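Local coordinates for protein heroin esterase (Rhodococcus sp., PDB 1LZL) that probably hydrolyses the acetyl ester groups of heroin and related substrates as an acetyl esterase of the alpha/beta hydrolase fold, at residues 38-43 and 98-103; 137-140 and 146-149; 265-270 and 282-287. All coordinates share one frame; numbering follows the deposited sequence. Where two conformers were deposited one is given.

Contact 1 (38-43 and 98-103)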
ATOM      1  N   GLY A  38     -11.184  10.357  -8.567  1.00 58.08           N
ATOM      2  CA  GLY A  38     -12.302  11.198  -8.158  1.00 60.16           C
ATOM      3  C   GLY A  38     -13.596  10.862  -8.872  1.00 62.63           C
ATOM      4  O   GLY A  38     -14.696  11.019  -8.335  1.00 58.00           O
ATOM      5  N   ALA A  39     -13.475  10.390 -10.112  1.00 61.04           N
ATOM      6  CA  ALA A  39     -14.668   9.905 -10.794  1.00 61.79           C
ATOM      7  C   ALA A  39     -15.322   8.821  -9.945  1.00 57.76           C
ATOM      8  O   ALA A  39     -16.550   8.736  -9.825  1.00 70.37           O
ATOM      9  CB  ALA A  39     -14.337   9.406 -12.198  1.00 58.67           C
ATOM     10  N   MET A  40     -14.510   7.977  -9.328  1.00 49.42           N
ATOM     11  CA  MET A  40     -15.042   6.862  -8.546  1.00 48.91           C
ATOM     12  C   MET A  40     -15.541   7.332  -7.181  1.00 39.99           C
ATOM     13  O   MET A  40     -16.461   6.709  -6.635  1.00 47.81           O
ATOM     14  CB  MET A  40     -13.985   5.763  -8.408  1.00 51.32           C
ATOM     15  CG  MET A  40     -13.420   5.491  -7.021  1.00 52.74           C
ATOM     16  SD  MET A  40     -11.863   4.568  -7.122  1.00133.16           S
ATOM     17  CE  MET A  40     -11.834   4.106  -8.856  1.00 97.82           C
ATOM     18  N   LEU A  41     -14.976   8.384  -6.596  1.00 38.07           N
ATOM     19  CA  LEU A  41     -15.389   8.819  -5.261  1.00 24.90           C
ATOM     20  C   LEU A  41     -16.728   9.529  -5.252  1.00 23.41           C
ATOM     21  O   LEU A  41     -17.407   9.635  -4.252  1.00 22.45           O
ATOM     22  CB  LEU A  41     -14.326   9.784  -4.725  1.00 22.13           C
ATOM     23  CG  LEU A  41     -12.955   9.156  -4.583  1.00 20.84           C
ATOM     24  CD1 LEU A  41     -11.893  10.179  -4.157  1.00 24.37           C
ATOM     25  CD2 LEU A  41     -13.008   7.988  -3.592  1.00 21.37           C
ATOM     26  N   ALA A  42     -17.131  10.060  -6.409  1.00 29.66           N
ATOM     27  CA  ALA A  42     -18.378  10.798  -6.509  1.00 32.98           C
ATOM     28  C   ALA A  42     -19.628  10.084  -6.027  1.00 31.06           C
ATOM     29  O   ALA A  42     -20.496  10.684  -5.389  1.00 37.50           O
ATOM     30  CB  ALA A  42     -18.613  11.148  -7.982  1.00 24.10           C
ATOM     31  N   ASP A  43     -19.722   8.805  -6.360  1.00 28.87           N
ATOM     32  CA  ASP A  43     -20.942   8.059  -6.045  1.00 34.32           C
ATOM     33  C   ASP A  43     -20.691   7.054  -4.925  1.00 30.50           C
ATOM     34  O   ASP A  43     -21.487   6.150  -4.661  1.00 28.88           O
ATOM     35  CB  ASP A  43     -21.458   7.430  -7.350  1.00 38.66           C
ATOM     36  CG  ASP A  43     -21.287   8.377  -8.533  1.00 44.30           C
ATOM     37  OD1 ASP A  43     -21.886   9.483  -8.483  1.00 55.38           O
ATOM     38  OD2 ASP A  43     -20.565   8.058  -9.513  1.00 59.65           O
ATOM     39  N   SER A  98      -8.208   6.163  -1.542  1.00 11.78           N
ATOM     40  CA  SER A  98      -8.451   4.845  -0.959  1.00 10.98           C
ATOM     41  C   SER A  98      -9.718   4.787  -0.115  1.00 11.81           C
ATOM     42  O   SER A  98      -9.970   3.743   0.523  1.00 11.61           O
ATOM     43  CB  SER A  98      -7.256   4.416  -0.110  1.00 13.86           C
ATOM     44  OG  SER A  98      -6.107   4.137  -0.851  1.00 16.74           O
ATOM     45  N   ASP A  99     -10.520   5.840  -0.113  1.00 11.40           N
ATOM     46  CA  ASP A  99     -11.770   5.742   0.649  1.00 12.41           C
ATOM     47  C   ASP A  99     -12.625   4.522   0.306  1.00 11.38           C
ATOM     48  O   ASP A  99     -13.139   3.918   1.254  1.00 12.70           O
ATOM     49  CB  ASP A  99     -12.615   7.002   0.419  1.00 14.10           C
ATOM     50  CG  ASP A  99     -12.256   8.212   1.230  1.00 15.76           C
ATOM     51  OD1 ASP A  99     -11.307   8.199   2.061  1.00 14.65           O
ATOM     52  OD2 ASP A  99     -12.940   9.260   1.085  1.00 18.36           O
ATOM     53  N   PRO A 100     -12.764   4.081  -0.935  1.00 13.32           N
ATOM     54  CA  PRO A 100     -13.626   2.906  -1.194  1.00 12.84           C
ATOM     55  C   PRO A 100     -13.241   1.683  -0.379  1.00 14.55           C
ATOM     56  O   PRO A 100     -14.059   1.061   0.298  1.00 12.93           O
ATOM     57  CB  PRO A 100     -13.445   2.686  -2.702  1.00 13.12           C
ATOM     58  CG  PRO A 100     -13.209   4.073  -3.245  1.00 14.15           C
ATOM     59  CD  PRO A 100     -12.257   4.644  -2.210  1.00 13.08           C
ATOM     60  N   PHE A 101     -11.949   1.365  -0.385  1.00 12.03           N
ATOM     61  CA  PHE A 101     -11.459   0.194   0.350  1.00 11.83           C
ATOM     62  C   PHE A 101     -11.604   0.405   1.849  1.00 11.66           C
ATOM     63  O   PHE A 101     -11.980  -0.521   2.582  1.00 11.10           O
ATOM     64  CB  PHE A 101      -9.992  -0.118  -0.020  1.00 13.48           C
ATOM     65  CG  PHE A 101      -9.440  -1.342   0.709  1.00 13.26           C
ATOM     66  CD1 PHE A 101     -10.069  -2.582   0.537  1.00 14.99           C
ATOM     67  CD2 PHE A 101      -8.346  -1.220   1.566  1.00 13.07           C
ATOM     68  CE1 PHE A 101      -9.568  -3.697   1.223  1.00 14.04           C
ATOM     69  CE2 PHE A 101      -7.804  -2.340   2.208  1.00 12.13           C
ATOM     70  CZ  PHE A 101      -8.443  -3.572   2.030  1.00 12.88           C
ATOM     71  N   CYS A 102     -11.278   1.603   2.332  1.00 11.35           N
ATOM     72  CA  CYS A 102     -11.329   1.823   3.792  1.00 12.64           C
ATOM     73  C   CYS A 102     -12.771   1.721   4.309  1.00 12.29           C
ATOM     74  O   CYS A 102     -13.024   1.180   5.379  1.00 13.59           O
ATOM     75  CB  CYS A 102     -10.682   3.177   4.120  1.00 12.77           C
ATOM     76  SG  CYS A 102      -8.900   3.144   3.746  1.00 13.72           S
ATOM     77  N   VAL A 103     -13.715   2.262   3.509  1.00 14.27           N
ATOM     78  CA  VAL A 103     -15.124   2.110   3.880  1.00 14.20           C
ATOM     79  C   VAL A 103     -15.509   0.633   3.891  1.00 14.10           C
ATOM     80  O   VAL A 103     -16.201   0.140   4.794  1.00 15.01           O
ATOM     81  CB  VAL A 103     -15.990   2.906   2.893  1.00 15.28           C
ATOM     82  CG1 VAL A 103     -17.464   2.517   2.981  1.00 14.14           C
ATOM     83  CG2 VAL A 103     -15.813   4.398   3.173  1.00 17.07           C
TER
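Leu41 and Pro100 mark the closest backbone approach, with Leu41 CA 7.4 Å from Pro100 CA, a spacing that leaves the whole contact to side chains where the C-terminal part of helix 26-41 meets the first turn of helix 99-109. Pro100 is the central piece. It turns CG and CD of its ring to the other segment, and Leu41 sets one methyl against them: Leu41 CD2 lies 3.7 Å from Pro100 CD and 3.9 Å from Pro100 CG. That methyl gets there because Leu41 CG stands anti to the carbonyl carbon (chi1 -61°). Met40 also reaches the proline's CG, Met40 CG lying 4.0 Å from Pro100 CG, but its chain is poorly ordered, so this half of the contact is less well defined. Both side chains cross the proline at about a right angle. In the alpha/beta hydrolase fold, helices flank a central sheet; here helix 99-109 covers strands 79-85 and 112-116 through Phe101 and Cys102, and Met40 and Leu41 of helix 26-41 meet it at Asp99 and Pro100. Asp99 adds only its aliphatic part, Asp99 CB lying 4.1 Å from Leu41 CD2. Its carboxylate is engaged elsewhere, OD2 forming a salt bridge with Arg68 of strand 65-72.

Contact 2 (137-140 and 146-149)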
ATOM      1  N   LEU A 137       1.271   5.780  12.925  1.00 10.07           N
ATOM      2  CA  LEU A 137       1.222   4.548  13.716  1.00  9.92           C
ATOM      3  C   LEU A 137       1.466   4.837  15.189  1.00  9.46           C
ATOM      4  O   LEU A 137       0.712   4.340  16.039  1.00 11.57           O
ATOM      5  CB  LEU A 137       2.255   3.554  13.149  1.00 10.13           C
ATOM      6  CG  LEU A 137       2.315   2.216  13.911  1.00  9.94           C
ATOM      7  CD1 LEU A 137       0.988   1.453  13.803  1.00 10.33           C
ATOM      8  CD2 LEU A 137       3.466   1.317  13.448  1.00 12.16           C
ATOM      9  N   LEU A 138       2.498   5.621  15.474  1.00  9.66           N
ATOM     10  CA  LEU A 138       2.780   6.025  16.876  1.00 10.35           C
ATOM     11  C   LEU A 138       1.571   6.696  17.503  1.00 12.17           C
ATOM     12  O   LEU A 138       1.239   6.441  18.664  1.00 13.41           O
ATOM     13  CB  LEU A 138       3.977   6.979  16.875  1.00 10.94           C
ATOM     14  CG  LEU A 138       5.360   6.334  16.691  1.00 11.20           C
ATOM     15  CD1 LEU A 138       6.439   7.392  16.516  1.00 15.43           C
ATOM     16  CD2 LEU A 138       5.704   5.495  17.930  1.00 13.19           C
ATOM     17  N   TYR A 139       0.962   7.592  16.727  1.00 11.10           N
ATOM     18  CA  TYR A 139      -0.202   8.320  17.244  1.00 11.28           C
ATOM     19  C   TYR A 139      -1.361   7.389  17.493  1.00 12.52           C
ATOM     20  O   TYR A 139      -1.973   7.470  18.578  1.00 14.02           O
ATOM     21  CB  TYR A 139      -0.576   9.392  16.214  1.00 11.81           C
ATOM     22  CG  TYR A 139      -1.915  10.032  16.553  1.00 13.44           C
ATOM     23  CD1 TYR A 139      -1.988  11.008  17.545  1.00 17.11           C
ATOM     24  CD2 TYR A 139      -3.076   9.657  15.872  1.00 14.66           C
ATOM     25  CE1 TYR A 139      -3.239  11.566  17.816  1.00 20.02           C
ATOM     26  CE2 TYR A 139      -4.318  10.194  16.135  1.00 19.50           C
ATOM     27  CZ  TYR A 139      -4.354  11.170  17.125  1.00 18.47           C
ATOM     28  OH  TYR A 139      -5.573  11.735  17.445  1.00 23.78           O
ATOM     29  N   ILE A 140      -1.755   6.561  16.510  1.00 11.23           N
ATOM     30  CA  ILE A 140      -2.952   5.718  16.762  1.00 12.22           C
ATOM     31  C   ILE A 140      -2.724   4.767  17.927  1.00 12.88           C
ATOM     32  O   ILE A 140      -3.670   4.485  18.678  1.00 14.65           O
ATOM     33  CB  ILE A 140      -3.502   5.006  15.526  0.60 14.05           C
ATOM     34  CG1 ILE A 140      -2.532   4.029  14.902  0.60 13.43           C
ATOM     35  CG2 ILE A 140      -4.007   6.056  14.526  0.60 17.03           C
ATOM     36  CD1 ILE A 140      -3.155   3.352  13.683  0.60 18.86           C
ATOM     37  N   GLU A 146      -8.623   6.445  23.581  1.00 23.40           N
ATOM     38  CA  GLU A 146      -9.449   7.597  23.242  1.00 24.71           C
ATOM     39  C   GLU A 146     -10.099   7.344  21.897  1.00 23.53           C
ATOM     40  O   GLU A 146     -11.225   7.777  21.621  1.00 25.11           O
ATOM     41  CB  GLU A 146      -8.597   8.863  23.266  1.00 29.23           C
ATOM     42  CG  GLU A 146      -8.399   9.705  22.048  1.00 33.93           C
ATOM     43  CD  GLU A 146      -7.283  10.737  22.141  1.00 32.02           C
ATOM     44  OE1 GLU A 146      -6.711  10.941  23.231  1.00 35.44           O
ATOM     45  OE2 GLU A 146      -6.975  11.338  21.082  1.00 49.17           O
ATOM     46  N   LEU A 147      -9.413   6.661  21.002  1.00 17.66           N
ATOM     47  CA  LEU A 147      -9.928   6.456  19.661  1.00 16.38           C
ATOM     48  C   LEU A 147     -10.795   5.218  19.530  1.00 17.54           C
ATOM     49  O   LEU A 147     -11.377   4.940  18.482  1.00 19.64           O
ATOM     50  CB  LEU A 147      -8.762   6.331  18.671  1.00 18.05           C
ATOM     51  CG  LEU A 147      -7.930   7.580  18.406  1.00 17.41           C
ATOM     52  CD1 LEU A 147      -6.838   7.229  17.412  1.00 17.85           C
ATOM     53  CD2 LEU A 147      -8.741   8.728  17.844  1.00 18.75           C
ATOM     54  N   GLY A 148     -10.917   4.424  20.589  1.00 18.14           N
ATOM     55  CA  GLY A 148     -11.806   3.279  20.549  1.00 19.23           C
ATOM     56  C   GLY A 148     -11.161   2.110  19.796  1.00 17.73           C
ATOM     57  O   GLY A 148     -11.857   1.247  19.236  1.00 18.57           O
ATOM     58  N   ILE A 149      -9.836   2.121  19.846  1.00 16.74           N
ATOM     59  CA  ILE A 149      -8.985   1.125  19.183  1.00 18.32           C
ATOM     60  C   ILE A 149      -8.361   0.140  20.165  1.00 15.84           C
ATOM     61  O   ILE A 149      -7.867   0.495  21.246  1.00 17.91           O
ATOM     62  CB  ILE A 149      -7.851   1.831  18.411  1.00 20.06           C
ATOM     63  CG1 ILE A 149      -8.404   2.597  17.205  1.00 21.79           C
ATOM     64  CG2 ILE A 149      -6.772   0.838  18.025  1.00 25.28           C
ATOM     65  CD1 ILE A 149      -7.365   3.491  16.554  1.00 22.84           C
TER
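Tyr139 and Leu147 meet with their side chains crossing at about a right angle, Leu147 CD1 standing 4.1 Å from Tyr139 CE2 and approaching the ring obliquely. The torsions explain the meeting. Tyr139 has CG anti to the backbone N (chi1 170°), which carries the ring from its helix across to the second segment. Leu147 holds CG anti to the carbonyl carbon (chi1 -69°) and is extended at its second torsion, which sends CD1 into the angle between Tyr139 and Ile140. The same methyl is therefore shared: Leu147 CD1 is also 4.2 Å from Ile140 CG2. Ile140 makes a second apolar contact, Ile140 CB lying 4.3 Å from Ile149 CD1; Ile140 was deposited in two conformers, and both of its contacts are those of the one described and less certain for that. At the outer margin the Tyr139 hydroxyl and Glu146 carboxylate are neighbours, Tyr139 OH being 3.9 Å from Glu146 OE2, with the ring and carboxylate planes turned 76° apart. The firmer partner of that carboxylate is His143, whose ND1 is hydrogen-bonded to Glu146 OE1 and whose ring also meets that of Tyr139. Gly148, at positive phi, ends the short helix in a Schellman motif and turns the chain so that Ile149 follows Leu147 on the same apolar side. The cluster thus joins helix 128-142 to the end of helix 144-147, with Tyr139 and Leu147 resting on strand 49-56 and Ile140 and Ile149 on strand 79-85.

Contact 3 (265-270 and 282-287)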
ATOM      1  N   GLU A 265       9.476  -9.023  -7.077  1.00  8.65           N
ATOM      2  CA  GLU A 265      10.009  -8.586  -5.776  1.00  7.94           C
ATOM      3  C   GLU A 265       9.001  -8.889  -4.689  1.00  7.63           C
ATOM      4  O   GLU A 265       9.355  -9.131  -3.545  1.00  8.71           O
ATOM      5  CB  GLU A 265      10.397  -7.106  -5.868  1.00  9.00           C
ATOM      6  CG  GLU A 265       9.241  -6.128  -5.964  1.00  9.46           C
ATOM      7  CD  GLU A 265       9.707  -4.816  -6.616  1.00  8.33           C
ATOM      8  OE1 GLU A 265      10.204  -4.906  -7.755  1.00 10.34           O
ATOM      9  OE2 GLU A 265       9.591  -3.737  -5.983  1.00  8.46           O
ATOM     10  N   GLY A 266       7.684  -8.889  -5.014  1.00  8.03           N
ATOM     11  CA  GLY A 266       6.667  -9.245  -4.046  1.00  7.18           C
ATOM     12  C   GLY A 266       6.759 -10.702  -3.666  1.00  7.35           C
ATOM     13  O   GLY A 266       6.778 -11.078  -2.473  1.00  7.74           O
ATOM     14  N   ILE A 267       6.851 -11.609  -4.665  1.00  8.10           N
ATOM     15  CA  ILE A 267       6.988 -13.047  -4.363  1.00  8.89           C
ATOM     16  C   ILE A 267       8.279 -13.292  -3.591  1.00  8.81           C
ATOM     17  O   ILE A 267       8.247 -14.050  -2.622  1.00  9.59           O
ATOM     18  CB  ILE A 267       6.955 -13.867  -5.682  1.00  8.45           C
ATOM     19  CG1 ILE A 267       5.613 -13.739  -6.375  1.00  8.73           C
ATOM     20  CG2 ILE A 267       7.308 -15.338  -5.445  1.00  9.41           C
ATOM     21  CD1 ILE A 267       5.521 -14.334  -7.768  1.00  8.82           C
ATOM     22  N   GLU A 268       9.389 -12.652  -3.992  1.00  8.33           N
ATOM     23  CA  GLU A 268      10.638 -12.883  -3.262  1.00  8.68           C
ATOM     24  C   GLU A 268      10.585 -12.415  -1.826  1.00  9.34           C
ATOM     25  O   GLU A 268      11.127 -13.063  -0.942  1.00 10.11           O
ATOM     26  CB  GLU A 268      11.814 -12.141  -3.981  1.00 10.31           C
ATOM     27  CG  GLU A 268      12.174 -12.832  -5.280  1.00 14.87           C
ATOM     28  CD  GLU A 268      13.261 -12.144  -6.099  1.00 18.61           C
ATOM     29  OE1 GLU A 268      13.786 -11.067  -5.668  1.00 24.21           O
ATOM     30  OE2 GLU A 268      13.574 -12.686  -7.183  1.00 27.00           O
ATOM     31  N   TYR A 269       9.920 -11.285  -1.583  1.00  9.08           N
ATOM     32  CA  TYR A 269       9.833 -10.815  -0.180  1.00  8.57           C
ATOM     33  C   TYR A 269       9.000 -11.765   0.647  1.00  7.52           C
ATOM     34  O   TYR A 269       9.321 -12.111   1.792  1.00  9.37           O
ATOM     35  CB  TYR A 269       9.228  -9.431  -0.155  1.00  9.34           C
ATOM     36  CG  TYR A 269       9.400  -8.648   1.133  1.00  8.62           C
ATOM     37  CD1 TYR A 269      10.663  -8.229   1.522  1.00  9.68           C
ATOM     38  CD2 TYR A 269       8.300  -8.312   1.951  1.00  9.07           C
ATOM     39  CE1 TYR A 269      10.835  -7.507   2.693  1.00 10.94           C
ATOM     40  CE2 TYR A 269       8.463  -7.570   3.120  1.00  9.57           C
ATOM     41  CZ  TYR A 269       9.757  -7.176   3.468  1.00  9.25           C
ATOM     42  OH  TYR A 269       9.943  -6.443   4.639  1.00 10.77           O
ATOM     43  N   ALA A 270       7.867 -12.238   0.085  1.00  7.62           N
ATOM     44  CA  ALA A 270       7.014 -13.193   0.773  1.00  8.25           C
ATOM     45  C   ALA A 270       7.780 -14.476   1.095  1.00  8.56           C
ATOM     46  O   ALA A 270       7.653 -15.025   2.209  1.00  8.42           O
ATOM     47  CB  ALA A 270       5.791 -13.538  -0.076  1.00  8.82           C
ATOM     48  N   LEU A 282       0.684 -15.815   0.526  1.00  7.80           N
ATOM     49  CA  LEU A 282       1.188 -15.236  -0.716  1.00  7.25           C
ATOM     50  C   LEU A 282       0.232 -15.615  -1.848  1.00  7.36           C
ATOM     51  O   LEU A 282      -0.106 -16.800  -1.965  1.00  7.80           O
ATOM     52  CB  LEU A 282       2.604 -15.749  -1.053  1.00  7.67           C
ATOM     53  CG  LEU A 282       3.091 -15.436  -2.486  1.00  8.83           C
ATOM     54  CD1 LEU A 282       3.201 -13.930  -2.738  1.00  9.52           C
ATOM     55  CD2 LEU A 282       4.435 -16.134  -2.680  1.00  9.68           C
ATOM     56  N   HIS A 283      -0.261 -14.671  -2.630  1.00  7.28           N
ATOM     57  CA  HIS A 283      -1.127 -15.013  -3.749  1.00  8.01           C
ATOM     58  C   HIS A 283      -0.756 -14.181  -4.965  1.00  7.57           C
ATOM     59  O   HIS A 283      -0.925 -12.949  -4.933  1.00  8.41           O
ATOM     60  CB  HIS A 283      -2.571 -14.774  -3.324  1.00  8.49           C
ATOM     61  CG  HIS A 283      -3.548 -15.526  -4.180  1.00  8.53           C
ATOM     62  ND1 HIS A 283      -4.873 -15.645  -3.803  1.00 11.10           N
ATOM     63  CD2 HIS A 283      -3.411 -16.181  -5.344  1.00  9.69           C
ATOM     64  CE1 HIS A 283      -5.502 -16.350  -4.729  1.00 11.94           C
ATOM     65  NE2 HIS A 283      -4.649 -16.707  -5.689  1.00 10.51           N
ATOM     66  N   SER A 284      -0.223 -14.862  -5.990  1.00  7.33           N
ATOM     67  CA  SER A 284      -0.019 -14.212  -7.301  1.00  8.09           C
ATOM     68  C   SER A 284      -1.193 -14.606  -8.168  1.00  8.03           C
ATOM     69  O   SER A 284      -1.451 -15.796  -8.437  1.00  8.75           O
ATOM     70  CB  SER A 284       1.296 -14.652  -7.895  1.00  7.60           C
ATOM     71  OG  SER A 284       1.788 -13.780  -8.933  1.00  8.58           O
ATOM     72  N   PHE A 285      -1.953 -13.607  -8.626  1.00  8.79           N
ATOM     73  CA  PHE A 285      -3.217 -13.862  -9.317  1.00  8.89           C
ATOM     74  C   PHE A 285      -2.943 -13.990 -10.810  1.00  9.83           C
ATOM     75  O   PHE A 285      -2.056 -13.264 -11.342  1.00  9.68           O
ATOM     76  CB  PHE A 285      -4.184 -12.688  -9.063  1.00 10.37           C
ATOM     77  CG  PHE A 285      -4.832 -12.730  -7.692  1.00  9.97           C
ATOM     78  CD1 PHE A 285      -4.166 -12.158  -6.610  1.00 10.30           C
ATOM     79  CD2 PHE A 285      -6.059 -13.361  -7.478  1.00 12.24           C
ATOM     80  CE1 PHE A 285      -4.686 -12.207  -5.323  1.00  9.25           C
ATOM     81  CE2 PHE A 285      -6.605 -13.420  -6.189  1.00 11.57           C
ATOM     82  CZ  PHE A 285      -5.911 -12.848  -5.138  1.00 10.27           C
ATOM     83  N   PRO A 286      -3.606 -14.906 -11.506  1.00  9.74           N
ATOM     84  CA  PRO A 286      -3.326 -15.136 -12.925  1.00 10.03           C
ATOM     85  C   PRO A 286      -4.041 -14.125 -13.823  1.00 10.13           C
ATOM     86  O   PRO A 286      -5.170 -13.706 -13.533  1.00 10.67           O
ATOM     87  CB  PRO A 286      -3.921 -16.548 -13.104  1.00 10.73           C
ATOM     88  CG  PRO A 286      -5.130 -16.547 -12.222  1.00 11.43           C
ATOM     89  CD  PRO A 286      -4.677 -15.787 -10.972  1.00 10.59           C
ATOM     90  N   GLY A 287      -3.366 -13.779 -14.910  1.00 11.01           N
ATOM     91  CA  GLY A 287      -4.085 -13.033 -15.970  1.00 12.39           C
ATOM     92  C   GLY A 287      -4.349 -11.590 -15.622  1.00 12.60           C
ATOM     93  O   GLY A 287      -5.152 -10.880 -16.229  1.00 14.80           O
TER
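Leu282 carries most of the apolar contact, against Ala270 and Ile267. With CG anti to the backbone N (chi1 167°), its isobutyl group lies against Ala270: Leu282 CD1 is 3.7 Å from Ala270 CB, and Leu282 CD2 is 3.9 Å from the same methyl. Leu282 CD2 also lies 4.1 Å from Ile267 CG2, the two side chains crossing at about a right angle. Replacing Leu282 with an alanine would probably open a gap beside the Ala270 methyl and leave Ile267 CG2 without its neighbour on the strand. The one contact involving a polar atom is a van der Waals approach, Ile267 CD1 lying 3.9 Å from Ser284 OG; that hydroxyl is hydrogen-bonded to Thr256 OG1 on the adjacent strand 252-257. Leu282 and Ser284 point to the helix, whereas the intervening His283 turns away and bonds through ND1 to Glu307 of helix 299-315, the alternation expected of a strand covered on both faces. Helix and strand axes come within 9.2 Å at 161°, nearly antiparallel. This is the geometry of a beta-alpha-beta crossover: strand 252-257, helix 263-275 and strand 280-285, the last being an edge strand of the alpha/beta hydrolase sheet.

In the fold
All three contacts rely on apolar side chains. Contact 2 is the most buried by residue, three of its five touching residues being buried, though its centre is farthest from that of the chain, at about 20 Å. Contacts 1 and 3 are only partly buried. Contact 1 is helix to helix, contact 2 links consecutive helices and the chain beyond, and contact 3 sets a helix on a strand. Their polar groups look elsewhere: Asp99 to Arg68 as a salt bridge, Glu146 to His143, the Ser284 hydroxyl to Thr256. No helix or strand is shared, yet contacts 1 and 2 both adjoin strands 49-56 and 79-85, whereas contact 3 occupies the other sheet edge, about 31 Å from contact 2, centre to centre.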